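Local atomic coordinates of putative RnfG subunit of electron transport complex (PDB entry 3DCZ), a protein that probably serves as the FMN-binding G subunit of a membrane-bound complex that couples electron transfer to the translocation of ions. Residues R189-V192 and T193-L197; E49-K53 and T54-T58. All coordinates share one frame; numbering follows the deposited sequence.

How the contacts relate
Contacts 1 and 2 illustrate how one device, a threonine whose hydroxyl and amide both bond to the carbonyl four residues earlier, serves in two settings. Contact 1 lies within helix 188-206, largely buried, its apolar side chains packed on strands 98-107 and 110-120 while its first residue meets sulfate. Contact 2 is a surface arrangement at the end of helix 44-54, before strand 59-64, where the helical bonds run out and a water and side chains from other parts of the chain take over. The two belong to different helices; the centres of contacts 1 and 2 are about 24 Å apart, and the nearest atoms of contacts 1 and 2 about 12 Å. Unbroken helical bonding marks the first, termination at a glycine the second.

Contact 1 (R189-V192 and T193-L197); sequences RAVV and TALNL. With SO4 (sulfate ion), chain C; SO4 (sulfate ion), chain B.
The flat amide of N196 lies alongside V192, its ND2 3.6 Å from V192 CG1, and its OD1 is bonded to the L153 amide. A turn earlier, the R189 guanidinium has three sulfate oxygens at its edge: NH2 bonds to O2 of the chain B ion at 2.9 Å, while NH1 makes weak, long bonds to O3 of that ion and O1 of the chain C ion, both in its plane. D158 forms a salt bridge with NH2.

T193 turns its hydroxyl back along the helix, OG1 beside its own N (chi1 -66°), to bond R189 O at 2.9 Å. The T193 N-H reaches that oxygen from the opposite face of the carbonyl plane, so two donors grip it. A valine in place of T193 would probably leave R189 O with the amide bond alone of these two. The next amide continues the helical pattern, A194 N bonding to A190 O at 3.0 Å. The side chains of V191 and L195 lie side by side, CG1 of V191 4.0 Å from CD1 of L195, and touch V118 and V116 respectively.

Both sulfates probably come from the crystallisation liquor. The chain C ion sits at the helix's amino end and the chain B ion at the guanidinium tip, close in sequence to T185, the predicted flavin-bearing threonine in an unmodelled segment; the chemistry is consistent with a place suited to anions.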
ATOM      1  N   ARG A 189       5.341  11.915   4.391  1.00 16.60           N
ATOM      2  CA  ARG A 189       4.041  12.160   5.008  1.00 15.09           C
ATOM      3  C   ARG A 189       2.876  11.993   4.030  1.00 16.49           C
ATOM      4  O   ARG A 189       1.808  11.511   4.436  1.00 16.53           O
ATOM      5  CB  ARG A 189       3.951  13.548   5.658  1.00 16.42           C
ATOM      6  CG  ARG A 189       4.751  13.667   6.905  1.00 15.41           C
ATOM      7  CD  ARG A 189       4.446  14.982   7.588  1.00 17.61           C
ATOM      8  NE  ARG A 189       5.066  15.063   8.906  1.00 15.10           N
ATOM      9  CZ  ARG A 189       6.183  15.733   9.183  1.00 11.86           C
ATOM     10  NH1 ARG A 189       6.849  16.400   8.243  1.00 21.35           N
ATOM     11  NH2 ARG A 189       6.664  15.743  10.405  1.00 17.60           N
ATOM     12  N   ALA A 190       3.070  12.396   2.761  1.00 14.87           N
ATOM     13  CA  ALA A 190       2.024  12.277   1.755  1.00 15.74           C
ATOM     14  C   ALA A 190       1.779  10.808   1.440  1.00 13.88           C
ATOM     15  O   ALA A 190       0.647  10.365   1.263  1.00 13.61           O
ATOM     16  CB  ALA A 190       2.398  13.070   0.463  1.00 17.29           C
ATOM     17  N   VAL A 191       2.852  10.031   1.382  1.00 13.33           N
ATOM     18  CA  VAL A 191       2.716   8.564   1.176  1.00 13.61           C
ATOM     19  C   VAL A 191       1.928   7.916   2.322  1.00 14.79           C
ATOM     20  O   VAL A 191       0.998   7.145   2.093  1.00 14.69           O
ATOM     21  CB  VAL A 191       4.070   7.869   1.013  1.00 14.85           C
ATOM     22  CG1 VAL A 191       3.899   6.319   0.828  1.00 17.75           C
ATOM     23  CG2 VAL A 191       4.837   8.476  -0.166  1.00 17.51           C
ATOM     24  N   VAL A 192       2.320   8.211   3.556  1.00 16.19           N
ATOM     25  CA  VAL A 192       1.600   7.726   4.727  1.00 14.90           C
ATOM     26  C   VAL A 192       0.118   8.120   4.686  1.00 12.83           C
ATOM     27  O   VAL A 192      -0.770   7.323   4.985  1.00 14.16           O
ATOM     28  CB  VAL A 192       2.309   8.224   6.005  1.00 18.47           C
ATOM     29  CG1 VAL A 192       1.384   8.237   7.244  1.00 17.44           C
ATOM     30  CG2 VAL A 192       3.559   7.390   6.240  1.00 14.68           C
ATOM     31  N   THR A 193      -0.168   9.362   4.286  1.00 14.20           N
ATOM     32  CA  THR A 193      -1.559   9.821   4.234  1.00 13.73           C
ATOM     33  C   THR A 193      -2.363   8.987   3.247  1.00 13.24           C
ATOM     34  O   THR A 193      -3.466   8.508   3.567  1.00 15.09           O
ATOM     35  CB  THR A 193      -1.620  11.310   3.877  1.00 15.16           C
ATOM     36  OG1 THR A 193      -1.040  12.071   4.959  1.00 15.83           O
ATOM     37  CG2 THR A 193      -3.061  11.783   3.683  1.00 15.97           C
ATOM     38  N   ALA A 194      -1.823   8.825   2.041  1.00 14.32           N
ATOM     39  CA  ALA A 194      -2.445   7.978   1.016  1.00 14.52           C
ATOM     40  C   ALA A 194      -2.733   6.550   1.539  1.00 13.29           C
ATOM     41  O   ALA A 194      -3.841   6.007   1.391  1.00 14.75           O
ATOM     42  CB  ALA A 194      -1.565   7.940  -0.242  1.00 13.42           C
ATOM     43  N   LEU A 195      -1.738   5.960   2.182  1.00 14.05           N
ATOM     44  CA  LEU A 195      -1.861   4.608   2.753  1.00 14.15           C
ATOM     45  C   LEU A 195      -2.982   4.559   3.807  1.00 14.25           C
ATOM     46  O   LEU A 195      -3.815   3.646   3.817  1.00 14.31           O
ATOM     47  CB  LEU A 195      -0.516   4.173   3.357  1.00 15.40           C
ATOM     48  CG  LEU A 195       0.536   3.850   2.299  1.00 13.85           C
ATOM     49  CD1 LEU A 195       1.894   3.621   2.988  1.00 13.93           C
ATOM     50  CD2 LEU A 195       0.126   2.622   1.421  1.00 16.03           C
ATOM     51  N   ASN A 196      -3.010   5.562   4.681  1.00 14.18           N
ATOM     52  CA  ASN A 196      -4.034   5.631   5.685  1.00 12.12           C
ATOM     53  C   ASN A 196      -5.439   5.750   5.074  1.00 12.28           C
ATOM     54  O   ASN A 196      -6.404   5.182   5.570  1.00 14.29           O
ATOM     55  CB  ASN A 196      -3.773   6.802   6.620  1.00 12.58           C
ATOM     56  CG  ASN A 196      -2.713   6.516   7.661  1.00 13.39           C
ATOM     57  OD1 ASN A 196      -2.535   5.358   8.087  1.00 17.39           O
ATOM     58  ND2 ASN A 196      -2.049   7.568   8.120  1.00 15.71           N
ATOM     59  N   LEU A 197      -5.568   6.520   3.999  1.00 13.91           N
ATOM     60  CA  LEU A 197      -6.849   6.626   3.323  1.00 14.09           C
ATOM     61  C   LEU A 197      -7.296   5.334   2.672  1.00 13.27           C
ATOM     62  O   LEU A 197      -8.491   4.991   2.691  1.00 14.61           O
ATOM     63  CB  LEU A 197      -6.824   7.772   2.300  1.00 15.44           C
ATOM     64  CG  LEU A 197      -6.726   9.181   2.887  1.00 14.93           C
ATOM     65  CD1 LEU A 197      -6.596  10.180   1.742  1.00 19.62           C
ATOM     66  CD2 LEU A 197      -7.940   9.424   3.757  1.00 16.88           C
TER
HETATM   67  S   SO4 C   2       7.333  15.231   4.558  1.00 66.88           S
HETATM   68  O1  SO4 C   2       6.331  16.241   4.936  1.00 58.70           O
HETATM   69  O2  SO4 C   2       6.669  13.993   4.190  1.00 59.64           O
HETATM   70  O3  SO4 C   2       8.111  15.704   3.410  1.00 68.56           O
HETATM   71  O4  SO4 C   2       8.241  14.956   5.674  1.00 64.92           O
HETATM   72  S   SO4 B   1       9.378  18.427  11.221  1.00 27.11           S
HETATM   73  O1  SO4 B   1       9.309  19.901  11.173  1.00 28.77           O
HETATM   74  O2  SO4 B   1       8.109  17.920  11.693  1.00 26.89           O
HETATM   75  O3  SO4 B   1       9.461  17.976   9.845  1.00 41.30           O
HETATM   76  O4  SO4 B   1      10.543  18.026  11.964  1.00 25.53           O

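Contact 2 (E49-K53 and T54-T58); sequences EIVKK and TGIET
T54 closes its helix by reaching back to I50 with two donors. Its hydroxyl bonds I50 O at 2.7 Å, coming from above the carbonyl plane, and its N-H bonds the same oxygen at 2.9 Å from the opposite face, so this acceptor is doubly served. The hydroxyl gets there because OG1 sits beside the backbone N, anti to the carbonyl carbon (chi1 -55°), which also lays it against I50 CG2. One residue on, G55 N gives the last of these direct backbone bonds, to V51 O at 2.8 Å.

This is a helix carboxyl terminus ended by glycine: G55 is the first residue to leave helical angles, with a phi of 127°. A CB there would be jammed against the preceding carbonyl oxygen and would clash with E57 OE1. The turn leads from helix 44-54 toward strand 59-64, an outermost strand of the five-stranded antiparallel sheet within this chain.

Past the glycine, bonding passes to other partners. A water donates to K52 O at 3.1 Å and accepts from I56 N at 3.0 Å, bridging the helix end to the loop. G55 O is bonded by Y74 OH, and K24 NZ serves both I56 O and T58 OG1. On the apolar side, I56 extends CG1 anti to its backbone N (chi1 -165°), pressing CD1 tightly across V51 CG1 at 3.4 Å; V51 also touches L25 and I28 of helix 22-31.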
ATOM      1  N   GLU A  49      -3.946 -11.350 -15.703  1.00 20.32           N
ATOM      2  CA  GLU A  49      -5.293 -11.694 -16.147  0.50 20.21           C
ATOM      3  C   GLU A  49      -6.352 -11.000 -15.291  1.00 18.48           C
ATOM      4  O   GLU A  49      -7.330 -10.448 -15.819  1.00 17.85           O
ATOM      5  CB  GLU A  49      -5.484 -13.207 -16.151  0.50 21.74           C
ATOM      6  CG  GLU A  49      -4.703 -13.882 -17.287  0.50 26.45           C
ATOM      7  CD  GLU A  49      -4.660 -15.395 -17.187  0.50 31.01           C
ATOM      8  OE1 GLU A  49      -5.240 -15.961 -16.235  0.50 35.44           O
ATOM      9  OE2 GLU A  49      -4.039 -16.020 -18.070  0.50 36.76           O
ATOM     10  N   ILE A  50      -6.145 -11.007 -13.977  1.00 15.83           N
ATOM     11  CA  ILE A  50      -7.089 -10.371 -13.059  1.00 16.90           C
ATOM     12  C   ILE A  50      -7.137  -8.860 -13.283  1.00 16.45           C
ATOM     13  O   ILE A  50      -8.199  -8.232 -13.311  1.00 15.35           O
ATOM     14  CB  ILE A  50      -6.777 -10.742 -11.586  1.00 15.24           C
ATOM     15  CG1 ILE A  50      -7.134 -12.212 -11.306  1.00 13.75           C
ATOM     16  CG2 ILE A  50      -7.503  -9.798 -10.609  1.00 20.16           C
ATOM     17  CD1 ILE A  50      -6.578 -12.672  -9.970  1.00 18.38           C
ATOM     18  N   VAL A  51      -5.981  -8.241 -13.427  1.00 16.07           N
ATOM     19  CA  VAL A  51      -5.950  -6.809 -13.666  1.00 16.22           C
ATOM     20  C   VAL A  51      -6.660  -6.456 -14.982  1.00 16.15           C
ATOM     21  O   VAL A  51      -7.479  -5.511 -15.022  1.00 17.78           O
ATOM     22  CB  VAL A  51      -4.488  -6.294 -13.681  1.00 16.73           C
ATOM     23  CG1 VAL A  51      -4.448  -4.887 -14.183  1.00 18.56           C
ATOM     24  CG2 VAL A  51      -3.867  -6.411 -12.259  1.00 17.06           C
ATOM     25  N   LYS A  52      -6.375  -7.200 -16.050  1.00 18.20           N
ATOM     26  CA  LYS A  52      -7.017  -6.943 -17.349  0.50 20.05           C
ATOM     27  C   LYS A  52      -8.535  -7.161 -17.289  1.00 20.72           C
ATOM     28  O   LYS A  52      -9.310  -6.353 -17.790  1.00 20.52           O
ATOM     29  CB  LYS A  52      -6.350  -7.770 -18.449  0.50 21.23           C
ATOM     30  CG  LYS A  52      -5.046  -7.105 -18.963  0.50 22.81           C
ATOM     31  CD  LYS A  52      -4.114  -8.077 -19.652  0.50 29.21           C
ATOM     32  CE  LYS A  52      -2.909  -7.373 -20.282  0.50 31.32           C
ATOM     33  NZ  LYS A  52      -3.184  -6.917 -21.672  0.50 37.04           N
ATOM     34  N   LYS A  53      -8.962  -8.243 -16.660  1.00 18.89           N
ATOM     35  CA  LYS A  53     -10.393  -8.546 -16.509  1.00 21.37           C
ATOM     36  C   LYS A  53     -11.130  -7.518 -15.629  1.00 18.90           C
ATOM     37  O   LYS A  53     -12.269  -7.164 -15.883  1.00 19.98           O
ATOM     38  CB  LYS A  53     -10.561  -9.951 -15.923  1.00 21.70           C
ATOM     39  CG  LYS A  53     -12.000 -10.404 -15.716  1.00 29.05           C
ATOM     40  CD  LYS A  53     -12.037 -11.803 -15.071  1.00 31.67           C
ATOM     41  CE  LYS A  53     -13.465 -12.324 -14.906  1.00 40.48           C
ATOM     42  NZ  LYS A  53     -13.501 -13.690 -14.278  1.00 48.04           N
ATOM     43  N   THR A  54     -10.484  -7.057 -14.568  1.00 14.20           N
ATOM     44  CA  THR A  54     -11.091  -6.079 -13.668  1.00 15.60           C
ATOM     45  C   THR A  54     -11.128  -4.705 -14.338  1.00 14.95           C
ATOM     46  O   THR A  54     -12.084  -3.954 -14.171  1.00 19.29           O
ATOM     47  CB  THR A  54     -10.305  -5.989 -12.351  1.00 15.86           C
ATOM     48  OG1 THR A  54     -10.186  -7.285 -11.747  1.00 15.52           O
ATOM     49  CG2 THR A  54     -10.982  -5.059 -11.362  1.00 16.60           C
ATOM     50  N   GLY A  55     -10.058  -4.390 -15.062  1.00 16.39           N
ATOM     51  CA  GLY A  55      -9.934  -3.161 -15.808  1.00 19.12           C
ATOM     52  C   GLY A  55      -8.649  -2.465 -15.416  1.00 18.28           C
ATOM     53  O   GLY A  55      -8.374  -2.289 -14.231  1.00 18.09           O
ATOM     54  N   ILE A  56      -7.845  -2.082 -16.411  1.00 18.27           N
ATOM     55  CA  ILE A  56      -6.547  -1.466 -16.161  1.00 18.15           C
ATOM     56  C   ILE A  56      -6.657   0.050 -15.986  1.00 16.19           C
ATOM     57  O   ILE A  56      -5.696   0.699 -15.580  1.00 16.80           O
ATOM     58  CB  ILE A  56      -5.544  -1.796 -17.319  1.00 22.20           C
ATOM     59  CG1 ILE A  56      -4.082  -1.501 -16.943  1.00 22.06           C
ATOM     60  CG2 ILE A  56      -5.914  -0.990 -18.563  1.00 24.34           C
ATOM     61  CD1 ILE A  56      -3.510  -2.007 -15.653  1.00 28.86           C
ATOM     62  N   GLU A  57      -7.828   0.617 -16.271  1.00 16.04           N
ATOM     63  CA  GLU A  57      -8.042   2.031 -16.040  1.00 16.80           C
ATOM     64  C   GLU A  57      -7.830   2.389 -14.577  1.00 16.99           C
ATOM     65  O   GLU A  57      -7.849   1.520 -13.712  1.00 17.26           O
ATOM     66  CB  GLU A  57      -9.463   2.426 -16.434  1.00 17.05           C
ATOM     67  CG  GLU A  57     -10.550   2.116 -15.407  1.00 16.13           C
ATOM     68  CD  GLU A  57     -11.108   0.711 -15.418  1.00 18.80           C
ATOM     69  OE1 GLU A  57     -10.709  -0.112 -16.247  1.00 20.51           O
ATOM     70  OE2 GLU A  57     -12.003   0.468 -14.580  1.00 24.00           O
ATOM     71  N   THR A  58      -7.587   3.667 -14.337  1.00 13.22           N
ATOM     72  CA  THR A  58      -7.587   4.212 -12.968  1.00 13.36           C
ATOM     73  C   THR A  58      -8.744   5.183 -12.864  1.00 14.70           C
ATOM     74  O   THR A  58      -8.843   6.106 -13.659  1.00 14.48           O
ATOM     75  CB  THR A  58      -6.243   4.864 -12.594  1.00 13.92           C
ATOM     76  OG1 THR A  58      -5.222   3.847 -12.599  1.00 16.96           O
ATOM     77  CG2 THR A  58      -6.284   5.514 -11.220  1.00 17.32           C
TER
HETATM   78  O   HOH W   1      -8.232  -3.641 -18.918  1.00 41.89           O